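Side-chain contacts in deacylase (Burkholderia multivorans, PDB 5THW), which probably hydrolyses N-carbamoyl-L-amino acids as a dinuclear zinc enzyme of the peptidase M20 family: residues W146-G151 with A157-G162; I212-I217 with I401-V406; D230-R235 with F280-V285; D307-D312 with S375-D380. One frame throughout, in Å; residues are numbered along the deposited sequence.

Overall arrangement
All four contacts lie round one pocket holding two zinc ions and N-(aminocarbonyl)-beta-alanine, and all are largely buried. Interactions 1 and 2 sit at its metal end, where loops following strands 141-145, 206-212 and 390-395 bring up carboxylate, amide and imidazole groups; Glu150 and His403 share a zinc ion. Interaction 1 is the broadest, mixing backbone, aliphatic and ring contacts, whereas interaction 2 turns on one glutamine. Interactions 3 and 4, with centres about 4 Å apart, join strands 225-242, 282-291 and 297-310 to the loop after strand 370-375; their segments supply, through Gln234, Arg309 and Gly378, the ligand's carboxylate site. Interaction 3 alone reaches an exposed residue, Phe280.

Interaction 1 (W146-G151 with A157-G162); sequences WTNEEG and AMVASG. With ZN (zinc ion), chain F; URP (N-(aminocarbonyl)-beta-alanine), chain G.
Met158 N donates to Glu149 O across the turn (3.0 Å). A second polar link runs through a water, which donates to Thr147 O and accepts a bond from Ser161 N. The apolar part is small: the Ala160 methyl lies 3.7 Å from Thr147 CB and also meets Thr147 O. Ala157 CB lies against Glu149 O (3.1 Å) and near Glu150 O. Val159 CG1 reaches the amide end of Asn148, whose ND2 is held by Phe154 O. Ser161 CB rests over one face of the Trp146 six-membered ring, a CH-pi contact 4.1 Å from the centroid, while Ser161 OG turns to Asp380.

Metal and ligand contacts occupy the other end. Glu149, bent at chi2 (-86°), runs alongside Met158 with its CG 4.0 Å from Met158 CG, and its OE1 ends 3.0 Å from ligand N3. Glu150 grips one zinc ion unevenly, through OE2 at 2.1 Å and OE1 at 2.6 Å; Gln108 also bonds OE1. Asp115 and His403 bind the same ion. Glu149 is a binding residue for the other zinc position, so the loop between strand 141-145 and helix 159-164 serves both halves of an M20-family dinuclear site.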
loop_
_atom_site.group_PDB
_atom_site.type_symbol
_atom_site.label_atom_id
_atom_site.label_comp_id
_atom_site.label_asym_id
_atom_site.label_seq_id
_atom_site.Cartn_x
_atom_site.Cartn_y
_atom_site.Cartn_z
ATOM N N TRP A 146 29.954 -6.219 -6.237
ATOM C CA TRP A 146 29.289 -5.055 -6.816
ATOM C C TRP A 146 28.152 -4.593 -5.905
ATOM O O TRP A 146 27.347 -5.409 -5.442
ATOM C CB TRP A 146 28.765 -5.374 -8.218
ATOM C CG TRP A 146 29.844 -5.815 -9.164
ATOM C CD1 TRP A 146 30.056 -7.080 -9.634
ATOM C CD2 TRP A 146 30.875 -4.998 -9.737
ATOM N NE1 TRP A 146 31.142 -7.096 -10.480
ATOM C CE2 TRP A 146 31.666 -5.833 -10.555
ATOM C CE3 TRP A 146 31.207 -3.643 -9.637
ATOM C CZ2 TRP A 146 32.764 -5.360 -11.267
ATOM C CZ3 TRP A 146 32.297 -3.174 -10.348
ATOM C CH2 TRP A 146 33.062 -4.031 -11.152
ATOM N N THR A 147 28.097 -3.285 -5.650
ATOM C CA THR A 147 27.115 -2.723 -4.728
ATOM C C THR A 147 25.719 -2.691 -5.336
ATOM O O THR A 147 25.542 -2.325 -6.502
ATOM C CB THR A 147 27.529 -1.306 -4.316
ATOM O OG1 THR A 147 28.803 -1.350 -3.666
ATOM C CG2 THR A 147 26.503 -0.677 -3.375
ATOM N N ASN A 148 24.727 -3.064 -4.522
ATOM C CA ASN A 148 23.307 -2.891 -4.832
ATOM C C ASN A 148 22.984 -3.374 -6.247
ATOM O O ASN A 148 22.357 -2.671 -7.048
ATOM C CB ASN A 148 22.896 -1.428 -4.649
ATOM C CG ASN A 148 21.393 -1.223 -4.762
ATOM O OD1 ASN A 148 20.613 -1.970 -4.179
ATOM N ND2 ASN A 148 20.983 -0.238 -5.551
ATOM N N GLU A 149 23.396 -4.612 -6.544
ATOM C CA GLU A 149 23.125 -5.171 -7.869
ATOM C C GLU A 149 21.644 -5.459 -8.062
ATOM O O GLU A 149 21.121 -5.296 -9.168
ATOM C CB GLU A 149 23.959 -6.430 -8.103
ATOM C CG GLU A 149 23.830 -7.014 -9.492
ATOM C CD GLU A 149 22.647 -7.956 -9.627
ATOM O OE1 GLU A 149 22.109 -8.399 -8.587
ATOM O OE2 GLU A 149 22.262 -8.264 -10.773
ATOM N N GLU A 150 20.957 -5.885 -6.995
ATOM C CA GLU A 150 19.563 -6.309 -7.105
ATOM C C GLU A 150 18.652 -5.181 -7.565
ATOM O O GLU A 150 17.665 -5.431 -8.268
ATOM C CB GLU A 150 19.068 -6.856 -5.759
ATOM C CG GLU A 150 19.595 -8.239 -5.401
ATOM C CD GLU A 150 18.988 -9.342 -6.256
ATOM O OE1 GLU A 150 18.087 -9.048 -7.072
ATOM O OE2 GLU A 150 19.424 -10.503 -6.120
ATOM N N GLY A 151 18.951 -3.942 -7.183
ATOM C CA GLY A 151 18.075 -2.849 -7.555
ATOM C C GLY A 151 16.745 -2.851 -6.841
ATOM O O GLY A 151 15.781 -2.260 -7.335
ATOM N N ALA A 157 18.717 -1.686 -10.936
ATOM C CA ALA A 157 19.706 -2.733 -10.728
ATOM C C ALA A 157 21.056 -2.370 -11.355
ATOM O O ALA A 157 21.165 -1.464 -12.183
ATOM C CB ALA A 157 19.205 -4.050 -11.318
ATOM N N MET A 158 22.102 -3.057 -10.891
ATOM C CA MET A 158 23.437 -3.003 -11.492
ATOM C C MET A 158 24.000 -1.588 -11.565
ATOM O O MET A 158 24.792 -1.283 -12.460
ATOM C CB MET A 158 23.429 -3.608 -12.899
ATOM C CG MET A 158 23.033 -5.071 -12.951
ATOM S SD MET A 158 21.967 -5.435 -14.363
ATOM C CE MET A 158 23.006 -4.972 -15.747
ATOM N N VAL A 159 23.605 -0.715 -10.637
ATOM C CA VAL A 159 24.007 0.685 -10.736
ATOM C C VAL A 159 25.507 0.843 -10.471
ATOM O O VAL A 159 26.174 1.679 -11.095
ATOM C CB VAL A 159 23.143 1.556 -9.803
ATOM C CG1 VAL A 159 23.292 1.117 -8.348
ATOM C CG2 VAL A 159 23.497 3.038 -9.970
ATOM N N ALA A 160 26.072 0.031 -9.570
ATOM C CA ALA A 160 27.472 0.225 -9.203
ATOM C C ALA A 160 28.405 -0.244 -10.316
ATOM O O ALA A 160 29.380 0.444 -10.644
ATOM C CB ALA A 160 27.787 -0.493 -7.892
ATOM N N SER A 161 28.125 -1.406 -10.915
ATOM C CA SER A 161 28.891 -1.799 -12.093
ATOM C C SER A 161 28.604 -0.869 -13.264
ATOM O O SER A 161 29.467 -0.675 -14.130
ATOM C CB SER A 161 28.590 -3.252 -12.468
ATOM O OG SER A 161 27.201 -3.458 -12.668
ATOM N N GLY A 162 27.415 -0.262 -13.287
ATOM C CA GLY A 162 27.103 0.707 -14.327
ATOM C C GLY A 162 27.968 1.947 -14.256
ATOM O O GLY A 162 28.428 2.453 -15.281
HETATM ZN ZN ZN F . 18.622 -11.468 -7.845
HETATM O O2 URP G . 18.669 -11.520 -10.122
HETATM C C2 URP G . 19.618 -10.767 -10.232
HETATM N N3 URP G . 20.654 -10.848 -9.408
HETATM N N1 URP G . 19.642 -9.825 -11.164
HETATM C C6 URP G . 19.143 -8.489 -10.882
HETATM C C5 URP G . 18.822 -7.715 -12.153
HETATM C C4 URP G . 17.607 -8.355 -12.773
HETATM O O42 URP G . 17.749 -9.017 -13.826
HETATM O O41 URP G . 16.502 -8.202 -12.205
HETATM O O HOH W 1 26.000 -2.926 -9.108
#

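Interaction 2 (I212-I217 with I401-V406); sequences IEQGPI and ISHNEV. With ZN (zinc ion), chain F; URP (N-(aminocarbonyl)-beta-alanine), chain G.
A single amide nitrogen, Gln214 NE2, joins the loop 401-406 to the bound ligand, donating both to Ser402 OG and to the ureido oxygen O2. The bond to Ser402 OG is 3.1 Å long, nearly straight at 160°, and lies close to the amide plane; the one to ligand O2 is 3.0 Å at 157°. Using both N-H groups in this way fixes the rotation of the amide. The chain behind it is extended beyond CG and runs along the serine, with Gln214 CB 3.5 Å from Ser402 CB. Ser402 OG lies anti to its own backbone nitrogen (chi1 -174°), which swings the hydroxyl across to the glutamine; Glu407 is hydrogen-bonded to the same hydroxyl. Ile212 CD1 borders it too.

Segment 212-217 begins at the end of strand 206-212 and continues as loop; segment 401-406 is a loop that follows strand 390-395. They meet at the dinuclear zinc site of the M20 fold. His403 NE2 binds one zinc ion at 2.1 Å, and ligand O2 joins the same ion at 2.3 Å, so Gln214 and the metal hold one oxygen together. A metal ion and an N-H on the same carbonyl oxygen would be expected to polarise the ureido group. On the far side of the imidazole, His403 ND1 is bonded to Asn296 O of the second subunit, and His247 of that subunit stacks on the ring.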
loop_
_atom_site.group_PDB
_atom_site.type_symbol
_atom_site.label_atom_id
_atom_site.label_comp_id
_atom_site.label_asym_id
_atom_site.label_seq_id
_atom_site.Cartn_x
_atom_site.Cartn_y
_atom_site.Cartn_z
ATOM N N ILE A 212 23.882 -18.768 -10.843
ATOM C CA ILE A 212 22.810 -19.734 -11.092
ATOM C C ILE A 212 21.887 -19.202 -12.187
ATOM O O ILE A 212 21.712 -17.986 -12.353
ATOM C CB ILE A 212 22.002 -20.053 -9.822
ATOM C CG1 ILE A 212 21.406 -18.774 -9.237
ATOM C CG2 ILE A 212 22.860 -20.802 -8.806
ATOM C CD1 ILE A 212 20.133 -18.995 -8.458
ATOM N N GLU A 213 21.276 -20.128 -12.935
ATOM C CA GLU A 213 20.488 -19.752 -14.109
ATOM C C GLU A 213 19.310 -18.857 -13.741
ATOM O O GLU A 213 18.934 -17.961 -14.507
ATOM C CB GLU A 213 19.977 -21.003 -14.827
ATOM C CG GLU A 213 19.181 -20.690 -16.089
ATOM C CD GLU A 213 18.391 -21.883 -16.608
ATOM O OE1 GLU A 213 18.834 -23.035 -16.397
ATOM O OE2 GLU A 213 17.332 -21.663 -17.238
ATOM N N GLN A 214 18.709 -19.095 -12.578
ATOM C CA GLN A 214 17.462 -18.457 -12.160
ATOM C C GLN A 214 16.298 -18.818 -13.080
ATOM O O GLN A 214 15.253 -18.158 -13.054
ATOM C CB GLN A 214 17.629 -16.932 -12.048
ATOM C CG GLN A 214 18.900 -16.539 -11.291
ATOM C CD GLN A 214 19.094 -15.037 -11.171
ATOM O OE1 GLN A 214 19.525 -14.384 -12.119
ATOM N NE2 GLN A 214 18.812 -14.488 -9.988
ATOM N N GLY A 215 16.471 -19.878 -13.875
ATOM C CA GLY A 215 15.452 -20.404 -14.750
ATOM C C GLY A 215 15.539 -21.918 -14.822
ATOM O O GLY A 215 16.452 -22.534 -14.260
ATOM N N PRO A 216 14.600 -22.551 -15.528
ATOM C CA PRO A 216 14.482 -24.021 -15.514
ATOM C C PRO A 216 15.184 -24.789 -16.635
ATOM O O PRO A 216 15.083 -26.022 -16.649
ATOM C CB PRO A 216 12.964 -24.204 -15.634
ATOM C CG PRO A 216 12.553 -23.091 -16.539
ATOM C CD PRO A 216 13.458 -21.916 -16.213
ATOM N N ILE A 217 15.871 -24.113 -17.559
ATOM C CA ILE A 217 16.318 -24.759 -18.793
ATOM C C ILE A 217 17.374 -25.829 -18.515
ATOM O O ILE A 217 17.244 -26.976 -18.969
ATOM C CB ILE A 217 16.827 -23.703 -19.789
ATOM C CG1 ILE A 217 15.711 -22.717 -20.121
ATOM C CG2 ILE A 217 17.356 -24.368 -21.049
ATOM C CD1 ILE A 217 16.088 -21.724 -21.186
ATOM N N ILE A 401 13.700 -21.840 -9.908
ATOM C CA ILE A 401 13.170 -20.720 -9.140
ATOM C C ILE A 401 14.304 -19.924 -8.496
ATOM O O ILE A 401 15.254 -20.488 -7.934
ATOM C CB ILE A 401 12.134 -21.203 -8.104
ATOM C CG1 ILE A 401 11.459 -19.998 -7.453
ATOM C CG2 ILE A 401 12.757 -22.130 -7.074
ATOM C CD1 ILE A 401 10.026 -20.245 -7.060
ATOM N N SER A 402 14.203 -18.599 -8.594
ATOM C CA SER A 402 15.077 -17.655 -7.909
ATOM C C SER A 402 14.219 -16.489 -7.438
ATOM O O SER A 402 13.056 -16.345 -7.839
ATOM C CB SER A 402 16.218 -17.160 -8.810
ATOM O OG SER A 402 17.139 -16.346 -8.091
ATOM N N HIS A 403 14.800 -15.650 -6.578
ATOM C CA HIS A 403 14.048 -14.611 -5.859
ATOM C C HIS A 403 12.908 -15.221 -5.051
ATOM O O HIS A 403 11.854 -14.611 -4.857
ATOM C CB HIS A 403 13.538 -13.512 -6.795
ATOM C CG HIS A 403 14.622 -12.605 -7.288
ATOM N ND1 HIS A 403 14.392 -11.567 -8.166
ATOM C CD2 HIS A 403 15.950 -12.586 -7.021
ATOM C CE1 HIS A 403 15.530 -10.942 -8.411
ATOM N NE2 HIS A 403 16.492 -11.545 -7.734
ATOM N N ASN A 404 13.144 -16.444 -4.583
ATOM C CA ASN A 404 12.303 -17.161 -3.643
ATOM C C ASN A 404 13.256 -17.830 -2.665
ATOM O O ASN A 404 14.366 -18.231 -3.037
ATOM C CB ASN A 404 11.417 -18.218 -4.320
ATOM C CG ASN A 404 10.297 -18.729 -3.403
ATOM O OD1 ASN A 404 10.552 -19.418 -2.409
ATOM N ND2 ASN A 404 9.045 -18.396 -3.745
ATOM N N GLU A 405 12.829 -17.919 -1.404
ATOM C CA GLU A 405 13.692 -18.458 -0.359
ATOM C C GLU A 405 14.000 -19.947 -0.544
ATOM O O GLU A 405 14.958 -20.440 0.063
ATOM C CB GLU A 405 13.073 -18.169 1.007
ATOM C CG GLU A 405 13.133 -16.677 1.353
ATOM C CD GLU A 405 12.044 -16.224 2.318
ATOM O OE1 GLU A 405 12.055 -16.672 3.486
ATOM O OE2 GLU A 405 11.177 -15.414 1.906
ATOM N N VAL A 406 13.231 -20.672 -1.366
ATOM C CA VAL A 406 13.484 -22.097 -1.584
ATOM C C VAL A 406 14.460 -22.300 -2.737
ATOM O O VAL A 406 14.664 -23.431 -3.191
ATOM C CB VAL A 406 12.183 -22.881 -1.856
ATOM C CG1 VAL A 406 11.186 -22.695 -0.723
ATOM C CG2 VAL A 406 11.583 -22.498 -3.215
HETATM ZN ZN ZN F . 18.622 -11.468 -7.845
HETATM O O2 URP G . 18.669 -11.520 -10.122
HETATM C C2 URP G . 19.618 -10.767 -10.232
HETATM N N3 URP G . 20.654 -10.848 -9.408
HETATM N N1 URP G . 19.642 -9.825 -11.164
HETATM C C6 URP G . 19.143 -8.489 -10.882
HETATM C C5 URP G . 18.822 -7.715 -12.153
HETATM C C4 URP G . 17.607 -8.355 -12.773
HETATM O O42 URP G . 17.749 -9.017 -13.826
HETATM O O41 URP G . 16.502 -8.202 -12.205
#

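Interaction 3 (D230-R235 with F280-V285); sequences DAQGQR and FGCATV. With URP (N-(aminocarbonyl)-beta-alanine), chain G.
Phe280 opens the second segment and meets Gln232 through its backbone: Phe280 O stands 3.8 Å from Gln232 OE1. Its ring leads away from strand 225-242. Past Gly281 the chain enters strand 282-291, and Cys282 supplies the other half of the contact. Its SG accepts a weak hydrogen bond from Gln232 NE2, long at 3.7 Å but fairly straight at 166°. Gln232 CG sits between its backbone nitrogen and carbonyl carbon (chi1 70°); from there the chain runs out extended and carries the amide across to the sulfur. The stronger partner of the same nitrogen is Gly376 O, so the amide bridges the cysteine and the loop after strand 370-375.

Strands 225-242 and 282-291 are not paired directly here. Strand 297-310 runs antiparallel to both and lies between them in the sheet, with Arg309 packing against Gln232 and Cys282. These strands belong largely to the region assigned as the M20 dimerisation domain, consistent with their contacts to the second subunit: Ala283 packs on Met253, Thr284 OG1 bonds Arg256 and Val285 packs on Leu260, all three partners of that subunit. Two residues beyond Gln232, Gln234 NE2 donates to ligand O42 at 3.1 Å and also bonds Tyr346.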
loop_
_atom_site.group_PDB
_atom_site.type_symbol
_atom_site.label_atom_id
_atom_site.label_comp_id
_atom_site.label_asym_id
_atom_site.label_seq_id
_atom_site.Cartn_x
_atom_site.Cartn_y
_atom_site.Cartn_z
ATOM N N ASP A 230 24.414 -14.694 -24.456
ATOM C CA ASP A 230 23.771 -13.390 -24.517
ATOM C C ASP A 230 22.992 -13.138 -23.236
ATOM O O ASP A 230 22.667 -14.060 -22.483
ATOM C CB ASP A 230 22.822 -13.274 -25.721
ATOM C CG ASP A 230 23.518 -13.534 -27.043
ATOM O OD1 ASP A 230 23.726 -14.721 -27.385
ATOM O OD2 ASP A 230 23.860 -12.551 -27.735
ATOM N N ALA A 231 22.684 -11.866 -23.003
ATOM C CA ALA A 231 21.767 -11.476 -21.942
ATOM C C ALA A 231 20.732 -10.534 -22.535
ATOM O O ALA A 231 21.084 -9.615 -23.283
ATOM C CB ALA A 231 22.506 -10.813 -20.775
ATOM N N GLN A 232 19.464 -10.766 -22.203
ATOM C CA GLN A 232 18.380 -9.989 -22.789
ATOM C C GLN A 232 18.389 -8.562 -22.246
ATOM O O GLN A 232 18.881 -8.297 -21.145
ATOM C CB GLN A 232 17.028 -10.666 -22.545
ATOM C CG GLN A 232 16.512 -10.660 -21.120
ATOM C CD GLN A 232 15.106 -11.241 -21.023
ATOM O OE1 GLN A 232 14.395 -11.346 -22.024
ATOM N NE2 GLN A 232 14.713 -11.647 -19.822
ATOM N N GLY A 233 17.865 -7.629 -23.058
ATOM C CA GLY A 233 17.698 -6.259 -22.616
ATOM C C GLY A 233 16.481 -6.043 -21.727
ATOM O O GLY A 233 15.529 -6.823 -21.713
ATOM N N GLN A 234 16.537 -4.962 -20.947
ATOM C CA GLN A 234 15.495 -4.643 -19.982
ATOM C C GLN A 234 15.119 -3.168 -20.048
ATOM O O GLN A 234 15.928 -2.309 -20.410
ATOM C CB GLN A 234 15.907 -4.980 -18.542
ATOM C CG GLN A 234 16.508 -6.351 -18.326
ATOM C CD GLN A 234 16.570 -6.715 -16.854
ATOM O OE1 GLN A 234 15.713 -6.312 -16.069
ATOM N NE2 GLN A 234 17.604 -7.447 -16.466
ATOM N N ARG A 235 13.877 -2.891 -19.652
ATOM C CA ARG A 235 13.350 -1.539 -19.506
ATOM C C ARG A 235 12.524 -1.514 -18.229
ATOM O O ARG A 235 11.616 -2.334 -18.066
ATOM C CB ARG A 235 12.475 -1.148 -20.702
ATOM C CG ARG A 235 13.198 -0.656 -21.949
ATOM C CD ARG A 235 12.175 -0.435 -23.069
ATOM N NE ARG A 235 12.772 -0.359 -24.401
ATOM C CZ ARG A 235 12.859 0.744 -25.139
ATOM N NH1 ARG A 235 12.370 1.896 -24.696
ATOM N NH2 ARG A 235 13.421 0.688 -26.336
ATOM N N PHE A 280 9.624 -15.508 -25.082
ATOM C CA PHE A 280 10.677 -14.872 -24.287
ATOM C C PHE A 280 10.281 -13.532 -23.668
ATOM O O PHE A 280 11.077 -12.967 -22.907
ATOM C CB PHE A 280 11.949 -14.663 -25.126
ATOM C CG PHE A 280 12.501 -15.921 -25.720
ATOM C CD1 PHE A 280 12.679 -17.048 -24.933
ATOM C CD2 PHE A 280 12.852 -15.980 -27.058
ATOM C CE1 PHE A 280 13.192 -18.215 -25.471
ATOM C CE2 PHE A 280 13.368 -17.143 -27.602
ATOM C CZ PHE A 280 13.539 -18.262 -26.804
ATOM N N GLY A 281 9.097 -13.004 -23.971
ATOM C CA GLY A 281 8.695 -11.748 -23.360
ATOM C C GLY A 281 8.544 -11.886 -21.854
ATOM O O GLY A 281 8.012 -12.877 -21.347
ATOM N N CYS A 282 9.001 -10.871 -21.134
ATOM C CA CYS A 282 8.886 -10.845 -19.684
ATOM C C CYS A 282 8.242 -9.529 -19.287
ATOM O O CYS A 282 8.663 -8.467 -19.760
ATOM C CB CYS A 282 10.258 -10.992 -19.020
ATOM S SG CYS A 282 11.147 -12.522 -19.432
ATOM N N ALA A 283 7.223 -9.597 -18.431
ATOM C CA ALA A 283 6.531 -8.390 -17.996
ATOM C C ALA A 283 5.979 -8.586 -16.587
ATOM O O ALA A 283 5.309 -9.588 -16.316
ATOM C CB ALA A 283 5.418 -8.030 -18.987
ATOM N N THR A 284 6.279 -7.649 -15.683
ATOM C CA THR A 284 5.901 -7.805 -14.281
ATOM C C THR A 284 5.682 -6.451 -13.616
ATOM O O THR A 284 6.397 -5.487 -13.900
ATOM C CB THR A 284 6.950 -8.601 -13.494
ATOM O OG1 THR A 284 7.284 -9.789 -14.216
ATOM C CG2 THR A 284 6.416 -8.991 -12.117
ATOM N N VAL A 285 4.678 -6.386 -12.744
ATOM C CA VAL A 285 4.515 -5.291 -11.795
ATOM C C VAL A 285 4.792 -5.860 -10.409
ATOM O O VAL A 285 3.995 -6.642 -9.877
ATOM C CB VAL A 285 3.123 -4.652 -11.867
ATOM C CG1 VAL A 285 2.959 -3.637 -10.734
ATOM C CG2 VAL A 285 2.897 -3.994 -13.233
HETATM O O2 URP G . 18.669 -11.520 -10.122
HETATM C C2 URP G . 19.618 -10.767 -10.232
HETATM N N3 URP G . 20.654 -10.848 -9.408
HETATM N N1 URP G . 19.642 -9.825 -11.164
HETATM C C6 URP G . 19.143 -8.489 -10.882
HETATM C C5 URP G . 18.822 -7.715 -12.153
HETATM C C4 URP G . 17.607 -8.355 -12.773
HETATM O O42 URP G . 17.749 -9.017 -13.826
HETATM O O41 URP G . 16.502 -8.202 -12.205
#

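Interaction 4 (D307-D312 with S375-D380); sequences DFRHPD and SGAGHD. With URP (N-(aminocarbonyl)-beta-alanine), chain G.
Arg309 lays the edge of its guanidinium beside the Gly376-Ala377 backbone, with NH1 3.5 Å from Ala377 CA. The same NH1 gives Gly376 O a weak hydrogen bond of 3.3 Å. The arginine leaves strand 297-310 with CG anti to the carbonyl carbon (chi1 -54°) and stays extended to NE, so the flat group reaches the ligand. Asp307 grips it side-on: Arg309 NE bonds Asp307 OD2 at 2.8 Å and Arg309 NH2 bonds Asp307 OD1 at 2.9 Å, both through syn lone pairs and near the guanidinium plane. The paired bonds leave the head little freedom to turn.

The remaining N-H groups face the carboxylate of N-(aminocarbonyl)-beta-alanine, making this the carboxylate-binding end of the enzyme's pocket. Arg309 NH1 donates to ligand O42 at 2.7 Å and Arg309 NH2 to ligand O41 at 2.8 Å, one nitrogen to each oxygen. The loop 375-380 completes the grip. Gly378 N points almost straight at ligand O42 (2.6 Å, 171°), and Gly378 O accepts from ligand N1 at 3.0 Å. Ala377 CB packs against O42, and His247 of the second subunit touches that alanine.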
loop_
_atom_site.group_PDB
_atom_site.type_symbol
_atom_site.label_atom_id
_atom_site.label_comp_id
_atom_site.label_asym_id
_atom_site.label_seq_id
_atom_site.Cartn_x
_atom_site.Cartn_y
_atom_site.Cartn_z
ATOM N N ASP A 307 8.359 -3.855 -15.227
ATOM C CA ASP A 307 9.569 -4.585 -15.593
ATOM C C ASP A 307 9.313 -5.229 -16.953
ATOM O O ASP A 307 8.443 -6.098 -17.073
ATOM C CB ASP A 307 9.887 -5.634 -14.520
ATOM C CG ASP A 307 11.177 -6.420 -14.791
ATOM O OD1 ASP A 307 12.050 -6.452 -13.896
ATOM O OD2 ASP A 307 11.323 -7.015 -15.883
ATOM N N PHE A 308 10.021 -4.773 -17.985
ATOM C CA PHE A 308 9.950 -5.360 -19.319
ATOM C C PHE A 308 11.295 -5.984 -19.681
ATOM O O PHE A 308 12.354 -5.402 -19.414
ATOM C CB PHE A 308 9.576 -4.323 -20.383
ATOM C CG PHE A 308 8.108 -3.998 -20.448
ATOM C CD1 PHE A 308 7.164 -4.843 -19.894
ATOM C CD2 PHE A 308 7.674 -2.866 -21.124
ATOM C CE1 PHE A 308 5.810 -4.541 -19.965
ATOM C CE2 PHE A 308 6.324 -2.564 -21.211
ATOM C CZ PHE A 308 5.389 -3.406 -20.629
ATOM N N ARG A 309 11.261 -7.169 -20.285
ATOM C CA ARG A 309 12.481 -7.819 -20.748
ATOM C C ARG A 309 12.223 -8.532 -22.065
ATOM O O ARG A 309 11.137 -9.071 -22.280
ATOM C CB ARG A 309 13.026 -8.826 -19.721
ATOM C CG ARG A 309 13.229 -8.240 -18.345
ATOM C CD ARG A 309 13.782 -9.222 -17.349
ATOM N NE ARG A 309 13.610 -8.706 -15.996
ATOM C CZ ARG A 309 14.453 -8.924 -14.995
ATOM N NH1 ARG A 309 15.551 -9.648 -15.196
ATOM N NH2 ARG A 309 14.202 -8.409 -13.795
ATOM N N HIS A 310 13.218 -8.511 -22.950
ATOM C CA HIS A 310 13.178 -9.315 -24.163
ATOM C C HIS A 310 14.592 -9.434 -24.708
ATOM O O HIS A 310 15.401 -8.515 -24.527
ATOM C CB HIS A 310 12.241 -8.709 -25.218
ATOM C CG HIS A 310 11.773 -9.702 -26.239
ATOM N ND1 HIS A 310 12.478 -9.974 -27.394
ATOM C CD2 HIS A 310 10.686 -10.511 -26.264
ATOM C CE1 HIS A 310 11.840 -10.900 -28.089
ATOM N NE2 HIS A 310 10.751 -11.245 -27.424
ATOM N N PRO A 311 14.936 -10.562 -25.341
ATOM C CA PRO A 311 16.270 -10.683 -25.950
ATOM C C PRO A 311 16.439 -9.882 -27.226
ATOM O O PRO A 311 17.581 -9.706 -27.667
ATOM C CB PRO A 311 16.397 -12.188 -26.219
ATOM C CG PRO A 311 14.987 -12.669 -26.324
ATOM C CD PRO A 311 14.214 -11.844 -25.340
ATOM N N ASP A 312 15.356 -9.383 -27.820
ATOM C CA ASP A 312 15.397 -8.615 -29.061
ATOM C C ASP A 312 15.025 -7.176 -28.730
ATOM O O ASP A 312 13.913 -6.916 -28.254
ATOM C CB ASP A 312 14.437 -9.214 -30.092
ATOM C CG ASP A 312 14.528 -8.549 -31.463
ATOM O OD1 ASP A 312 14.530 -7.301 -31.541
ATOM O OD2 ASP A 312 14.574 -9.286 -32.477
ATOM N N SER A 375 20.957 -15.291 -20.895
ATOM C CA SER A 375 20.673 -14.941 -19.504
ATOM C C SER A 375 19.379 -14.142 -19.379
ATOM O O SER A 375 19.243 -13.063 -19.966
ATOM C CB SER A 375 21.828 -14.150 -18.908
ATOM O OG SER A 375 21.453 -13.658 -17.642
ATOM N N GLY A 376 18.436 -14.666 -18.588
ATOM C CA GLY A 376 17.165 -13.991 -18.388
ATOM C C GLY A 376 17.216 -12.811 -17.444
ATOM O O GLY A 376 16.309 -11.974 -17.470
ATOM N N ALA A 377 18.256 -12.716 -16.626
ATOM C CA ALA A 377 18.402 -11.635 -15.669
ATOM C C ALA A 377 19.598 -10.782 -16.048
ATOM O O ALA A 377 20.450 -11.176 -16.851
ATOM C CB ALA A 377 18.578 -12.162 -14.235
ATOM N N GLY A 378 19.640 -9.590 -15.464
ATOM C CA GLY A 378 20.768 -8.710 -15.643
ATOM C C GLY A 378 21.823 -9.037 -14.603
ATOM O O GLY A 378 21.511 -9.415 -13.475
ATOM N N HIS A 379 23.079 -8.898 -15.002
ATOM C CA HIS A 379 24.172 -9.152 -14.088
ATOM C C HIS A 379 25.192 -8.049 -14.290
ATOM O O HIS A 379 25.188 -7.354 -15.311
ATOM C CB HIS A 379 24.784 -10.543 -14.319
ATOM C CG HIS A 379 23.769 -11.648 -14.321
ATOM N ND1 HIS A 379 23.174 -12.118 -13.169
ATOM C CD2 HIS A 379 23.251 -12.379 -15.337
ATOM C CE1 HIS A 379 22.325 -13.083 -13.477
ATOM N NE2 HIS A 379 22.357 -13.263 -14.786
ATOM N N ASP A 380 26.054 -7.878 -13.287
ATOM C CA ASP A 380 27.139 -6.910 -13.400
ATOM C C ASP A 380 28.012 -7.182 -14.621
ATOM O O ASP A 380 28.615 -6.256 -15.174
ATOM C CB ASP A 380 27.945 -6.920 -12.108
ATOM C CG ASP A 380 27.089 -6.560 -10.890
ATOM O OD1 ASP A 380 26.545 -5.431 -10.841
ATOM O OD2 ASP A 380 26.938 -7.421 -9.992
HETATM O O2 URP G . 18.669 -11.520 -10.122
HETATM C C2 URP G . 19.618 -10.767 -10.232
HETATM N N3 URP G . 20.654 -10.848 -9.408
HETATM N N1 URP G . 19.642 -9.825 -11.164
HETATM C C6 URP G . 19.143 -8.489 -10.882
HETATM C C5 URP G . 18.822 -7.715 -12.153
HETATM C C4 URP G . 17.607 -8.355 -12.773
HETATM O O42 URP G . 17.749 -9.017 -13.826
HETATM O O41 URP G . 16.502 -8.202 -12.205
#